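Local coordinates for Alr1010 protein (Nostoc, PDB 3URG), which probably binds calcium ions, serving as a calcium-binding protein of this cyanobacterium, at residues S23-I34 with E131-R142. Sequence-based numbering, arbitrary orientation.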
loop_
_atom_site.group_PDB
_atom_site.type_symbol
_atom_site.label_atom_id
_atom_site.label_comp_id
_atom_site.label_asym_id
_atom_site.label_seq_id
_atom_site.Cartn_x
_atom_site.Cartn_y
_atom_site.Cartn_z
ATOM N N SER A 23 -9.396 -6.534 13.158
ATOM C CA SER A 23 -8.997 -5.720 14.306
ATOM C C SER A 23 -9.731 -4.384 14.334
ATOM O O SER A 23 -9.621 -3.628 15.298
ATOM C CB SER A 23 -7.477 -5.494 14.320
ATOM O OG SER A 23 -7.082 -4.521 13.364
ATOM N N VAL A 24 -10.476 -4.095 13.270
ATOM C CA VAL A 24 -11.316 -2.902 13.227
ATOM C C VAL A 24 -12.724 -3.256 12.765
ATOM O O VAL A 24 -12.937 -4.269 12.092
ATOM C CB VAL A 24 -10.724 -1.812 12.311
ATOM C CG1 VAL A 24 -9.279 -1.524 12.696
ATOM C CG2 VAL A 24 -10.813 -2.233 10.850
ATOM N N GLU A 25 -13.692 -2.428 13.139
ATOM C CA GLU A 25 -15.070 -2.656 12.731
ATOM C C GLU A 25 -15.235 -2.289 11.264
ATOM O O GLU A 25 -14.433 -1.539 10.706
ATOM C CB GLU A 25 -16.028 -1.826 13.587
ATOM C CG GLU A 25 -16.068 -2.232 15.056
ATOM C CD GLU A 25 -16.754 -3.571 15.282
ATOM O OE1 GLU A 25 -17.606 -3.653 16.193
ATOM O OE2 GLU A 25 -16.450 -4.538 14.550
ATOM N N ARG A 26 -16.276 -2.823 10.639
ATOM C CA ARG A 26 -16.584 -2.461 9.265
ATOM C C ARG A 26 -16.689 -0.949 9.122
ATOM O O ARG A 26 -17.247 -0.265 9.992
ATOM C CB ARG A 26 -17.890 -3.122 8.818
ATOM C CG ARG A 26 -17.715 -4.558 8.351
ATOM C CD ARG A 26 -19.048 -5.175 7.947
ATOM N NE ARG A 26 -19.596 -4.563 6.735
ATOM C CZ ARG A 26 -19.441 -5.063 5.512
ATOM N NH1 ARG A 26 -18.738 -6.176 5.342
ATOM N NH2 ARG A 26 -19.975 -4.453 4.458
ATOM N N ASP A 27 -16.123 -0.427 8.037
ATOM C CA ASP A 27 -16.333 0.961 7.645
ATOM C C ASP A 27 -17.043 0.909 6.299
ATOM O O ASP A 27 -16.424 0.578 5.287
ATOM C CB ASP A 27 -14.996 1.713 7.522
ATOM C CG ASP A 27 -15.177 3.176 7.103
ATOM O OD1 ASP A 27 -16.083 3.478 6.304
ATOM O OD2 ASP A 27 -14.404 4.026 7.572
ATOM N N GLU A 28 -18.335 1.228 6.283
ATOM C CA GLU A 28 -19.151 0.993 5.089
ATOM C C GLU A 28 -18.770 1.893 3.917
ATOM O O GLU A 28 -18.936 1.521 2.763
ATOM C CB GLU A 28 -20.648 1.115 5.408
ATOM C CG GLU A 28 -21.138 0.121 6.448
ATOM C CD GLU A 28 -20.886 -1.328 6.049
ATOM O OE1 GLU A 28 -20.759 -1.611 4.837
ATOM O OE2 GLU A 28 -20.823 -2.186 6.952
ATOM N N THR A 29 -18.250 3.080 4.203
ATOM C CA THR A 29 -17.781 3.934 3.122
ATOM C C THR A 29 -16.611 3.259 2.392
ATOM O O THR A 29 -16.568 3.219 1.160
ATOM C CB THR A 29 -17.343 5.312 3.647
ATOM O OG1 THR A 29 -18.430 5.919 4.351
ATOM C CG2 THR A 29 -16.925 6.211 2.491
ATOM N N ARG A 30 -15.673 2.707 3.156
ATOM C CA ARG A 30 -14.530 2.024 2.547
ATOM C C ARG A 30 -14.982 0.728 1.845
ATOM O O ARG A 30 -14.534 0.418 0.737
ATOM C CB ARG A 30 -13.440 1.739 3.584
ATOM C CG ARG A 30 -12.860 3.002 4.263
ATOM C CD ARG A 30 -11.498 2.750 4.946
ATOM N NE ARG A 30 -11.113 3.901 5.770
ATOM C CZ ARG A 30 -10.519 4.990 5.290
ATOM N NH1 ARG A 30 -10.219 5.055 4.000
ATOM N NH2 ARG A 30 -10.230 6.016 6.088
ATOM N N GLU A 31 -15.878 -0.015 2.487
ATOM C CA GLU A 31 -16.416 -1.236 1.890
ATOM C C GLU A 31 -17.068 -0.957 0.534
ATOM O O GLU A 31 -16.833 -1.673 -0.433
ATOM C CB GLU A 31 -17.419 -1.918 2.839
ATOM C CG GLU A 31 -16.797 -2.408 4.158
ATOM C CD GLU A 31 -15.981 -3.684 3.999
ATOM O OE1 GLU A 31 -16.071 -4.343 2.934
ATOM O OE2 GLU A 31 -15.252 -4.033 4.948
ATOM N N HIS A 32 -17.894 0.081 0.458
ATOM C CA HIS A 32 -18.562 0.403 -0.807
ATOM C C HIS A 32 -17.534 0.717 -1.887
ATOM O O HIS A 32 -17.651 0.269 -3.025
ATOM C CB HIS A 32 -19.498 1.602 -0.634
ATOM C CG HIS A 32 -20.211 2.003 -1.887
ATOM N ND1 HIS A 32 -21.226 1.251 -2.439
ATOM C CD2 HIS A 32 -20.077 3.092 -2.683
ATOM C CE1 HIS A 32 -21.675 1.851 -3.528
ATOM N NE2 HIS A 32 -20.989 2.967 -3.700
ATOM N N ARG A 33 -16.531 1.503 -1.521
ATOM C CA ARG A 33 -15.528 1.933 -2.483
ATOM C C ARG A 33 -14.695 0.738 -2.948
ATOM O O ARG A 33 -14.402 0.592 -4.138
ATOM C CB ARG A 33 -14.632 3.013 -1.876
ATOM C CG ARG A 33 -13.531 3.478 -2.802
ATOM C CD ARG A 33 -12.978 4.835 -2.360
ATOM N NE ARG A 33 -12.506 4.829 -0.976
ATOM C CZ ARG A 33 -13.050 5.559 -0.008
ATOM N NH1 ARG A 33 -14.080 6.350 -0.281
ATOM N NH2 ARG A 33 -12.567 5.505 1.227
ATOM N N ILE A 34 -14.314 -0.121 -2.009
ATOM C CA ILE A 34 -13.543 -1.309 -2.371
ATOM C C ILE A 34 -14.345 -2.199 -3.318
ATOM O O ILE A 34 -13.823 -2.696 -4.318
ATOM C CB ILE A 34 -13.143 -2.121 -1.134
ATOM C CG1 ILE A 34 -12.047 -1.380 -0.355
ATOM C CG2 ILE A 34 -12.672 -3.527 -1.549
ATOM C CD1 ILE A 34 -11.846 -1.907 1.043
ATOM N N GLU A 131 -6.414 8.783 1.233
ATOM C CA GLU A 131 -7.562 7.880 1.232
ATOM C C GLU A 131 -7.210 6.471 0.736
ATOM O O GLU A 131 -7.580 5.469 1.364
ATOM C CB GLU A 131 -8.690 8.473 0.390
ATOM C CG GLU A 131 -9.954 7.628 0.369
ATOM C CD GLU A 131 -11.053 8.301 -0.415
ATOM O OE1 GLU A 131 -11.179 8.014 -1.623
ATOM O OE2 GLU A 131 -11.781 9.129 0.177
ATOM N N ALA A 132 -6.497 6.395 -0.386
ATOM C CA ALA A 132 -6.127 5.100 -0.967
ATOM C C ALA A 132 -5.219 4.318 -0.026
ATOM O O ALA A 132 -5.362 3.116 0.140
ATOM C CB ALA A 132 -5.456 5.284 -2.319
ATOM N N ILE A 133 -4.270 4.996 0.597
ATOM C CA ILE A 133 -3.444 4.312 1.585
ATOM C C ILE A 133 -4.278 3.788 2.759
ATOM O O ILE A 133 -4.102 2.645 3.190
ATOM C CB ILE A 133 -2.316 5.218 2.108
ATOM C CG1 ILE A 133 -1.311 5.500 0.985
ATOM C CG2 ILE A 133 -1.599 4.536 3.267
ATOM C CD1 ILE A 133 -0.209 6.500 1.393
ATOM N N ALA A 134 -5.176 4.632 3.276
ATOM C CA ALA A 134 -6.089 4.233 4.348
ATOM C C ALA A 134 -6.991 3.051 3.959
ATOM O O ALA A 134 -7.320 2.209 4.799
ATOM C CB ALA A 134 -6.940 5.419 4.780
ATOM N N ASP A 135 -7.404 2.998 2.696
ATOM C CA ASP A 135 -8.256 1.899 2.228
ATOM C C ASP A 135 -7.467 0.596 2.298
ATOM O O ASP A 135 -7.989 -0.462 2.686
ATOM C CB ASP A 135 -8.704 2.133 0.783
ATOM C CG ASP A 135 -9.851 3.132 0.658
ATOM O OD1 ASP A 135 -10.065 3.616 -0.473
ATOM O OD2 ASP A 135 -10.537 3.438 1.663
ATOM N N TRP A 136 -6.204 0.669 1.896
ATOM C CA TRP A 136 -5.357 -0.524 1.888
ATOM C C TRP A 136 -5.083 -0.976 3.324
ATOM O O TRP A 136 -5.206 -2.153 3.647
ATOM C CB TRP A 136 -4.042 -0.246 1.134
ATOM C CG TRP A 136 -3.040 -1.373 1.221
ATOM C CD1 TRP A 136 -1.781 -1.308 1.740
ATOM C CD2 TRP A 136 -3.225 -2.729 0.786
ATOM N NE1 TRP A 136 -1.166 -2.531 1.650
ATOM C CE2 TRP A 136 -2.030 -3.424 1.069
ATOM C CE3 TRP A 136 -4.284 -3.421 0.187
ATOM C CZ2 TRP A 136 -1.859 -4.778 0.772
ATOM C CZ3 TRP A 136 -4.106 -4.780 -0.117
ATOM C CH2 TRP A 136 -2.909 -5.437 0.185
ATOM N N LEU A 137 -4.711 -0.032 4.187
ATOM C CA LEU A 137 -4.535 -0.333 5.608
ATOM C C LEU A 137 -5.807 -0.930 6.230
ATOM O O LEU A 137 -5.744 -1.848 7.056
ATOM C CB LEU A 137 -4.103 0.925 6.367
ATOM C CG LEU A 137 -2.721 1.436 5.948
ATOM C CD1 LEU A 137 -2.341 2.732 6.675
ATOM C CD2 LEU A 137 -1.686 0.349 6.197
ATOM N N TYR A 138 -6.962 -0.415 5.820
ATOM C CA TYR A 138 -8.232 -0.945 6.300
ATOM C C TYR A 138 -8.453 -2.396 5.859
ATOM O O TYR A 138 -8.837 -3.246 6.658
ATOM C CB TYR A 138 -9.389 -0.058 5.820
ATOM C CG TYR A 138 -10.757 -0.680 6.035
ATOM C CD1 TYR A 138 -11.424 -1.312 4.993
ATOM C CD2 TYR A 138 -11.392 -0.610 7.275
ATOM C CE1 TYR A 138 -12.682 -1.891 5.186
ATOM C CE2 TYR A 138 -12.650 -1.175 7.471
ATOM C CZ TYR A 138 -13.285 -1.818 6.425
ATOM O OH TYR A 138 -14.538 -2.381 6.621
ATOM N N TRP A 139 -8.226 -2.665 4.578
ATOM C CA TRP A 139 -8.338 -4.015 4.034
ATOM C C TRP A 139 -7.519 -5.018 4.863
ATOM O O TRP A 139 -8.004 -6.101 5.212
ATOM C CB TRP A 139 -7.890 -3.986 2.562
ATOM C CG TRP A 139 -7.698 -5.314 1.868
ATOM C CD1 TRP A 139 -6.571 -6.079 1.871
ATOM C CD2 TRP A 139 -8.633 -5.982 1.009
ATOM N NE1 TRP A 139 -6.758 -7.199 1.091
ATOM C CE2 TRP A 139 -8.012 -7.155 0.547
ATOM C CE3 TRP A 139 -9.945 -5.706 0.597
ATOM C CZ2 TRP A 139 -8.658 -8.058 -0.296
ATOM C CZ3 TRP A 139 -10.576 -6.599 -0.244
ATOM C CH2 TRP A 139 -9.935 -7.758 -0.680
ATOM N N LEU A 140 -6.288 -4.643 5.200
ATOM C CA LEU A 140 -5.402 -5.532 5.964
ATOM C C LEU A 140 -5.903 -5.692 7.397
ATOM O O LEU A 140 -5.968 -6.796 7.923
ATOM C CB LEU A 140 -3.980 -4.973 5.970
ATOM C CG LEU A 140 -3.295 -5.015 4.604
ATOM C CD1 LEU A 140 -1.957 -4.293 4.635
ATOM C CD2 LEU A 140 -3.121 -6.458 4.161
ATOM N N ALA A 141 -6.277 -4.575 8.009
ATOM C CA ALA A 141 -6.817 -4.576 9.362
ATOM C C ALA A 141 -8.043 -5.488 9.475
ATOM O O ALA A 141 -8.280 -6.103 10.518
ATOM C CB ALA A 141 -7.178 -3.161 9.773
ATOM N N ARG A 142 -8.831 -5.571 8.408
ATOM C CA ARG A 142 -10.041 -6.380 8.457
ATOM C C ARG A 142 -9.689 -7.855 8.321
ATOM O O ARG A 142 -10.528 -8.733 8.547
ATOM C CB ARG A 142 -11.049 -5.952 7.368
ATOM C CG ARG A 142 -11.796 -4.656 7.669
ATOM C CD ARG A 142 -12.821 -4.849 8.781
ATOM N NE ARG A 142 -13.840 -5.813 8.381
ATOM C CZ ARG A 142 -14.735 -6.335 9.205
ATOM N NH1 ARG A 142 -14.742 -5.981 10.486
ATOM N NH2 ARG A 142 -15.619 -7.213 8.745
#
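With CG anti to the backbone N (chi1 178°) and a bend at chi3, Arg33 turns its guanidinium onto Asp135 and grips the carboxylate side-on: NE reaches Asp135 OD1 at 2.8 Å and NH2 meets Asp135 OD2 at 2.9 Å, the two groups nearly coplanar. Arg30, its chain extended from CG to NE, brings NH1 to Asp135 OD2 from above the carboxylate plane (2.9 Å), so that this oxygen takes two charged donors. The carboxylate of Glu131 stacks flat over one face of the Arg33 guanidinium, Glu131 CD lying 3.4 Å from Arg33 CZ; this pairing is of charges alone, since no N-H points at the oxygens.

Arg30 also lays its aliphatic part over one face of the Tyr138 ring, with CB in a CH-pi contact, while Arg142 CG covers the other. Tyr138, also anti at chi1 (168°), sends its hydroxyl to donate a very short bond to Glu31 OE2 (2.5 Å) and accept the N-H of Asp27, the N-cap residue of helix 28-39. Tyr144 OH binds Glu31 OE2 and Arg142 NE as well. Arg142 NH1 bonds Val24 O in both the carbonyl and guanidinium planes (3.0 Å), and Ser23 N donates a nearly straight hydrogen bond to Ala141 O (2.9 Å). Ile34 packs against Tyr138 and Trp139, and Val24 CG2 against Tyr138 and Ala141.

The helix segments cross at -98° with axes 10.5 Å apart. Asp27, Arg30, Arg33, Glu131 and Asp135 form a salt-bridge network across them, Arg30 a knob among Glu131, Ala134, Asp135 and Tyr138. Asp135 is buried, and its two arginines would be expected to keep it ionised; ion pairs, directed hydrogen bonds and apolar packing together tie the N-terminal segment to the last helix.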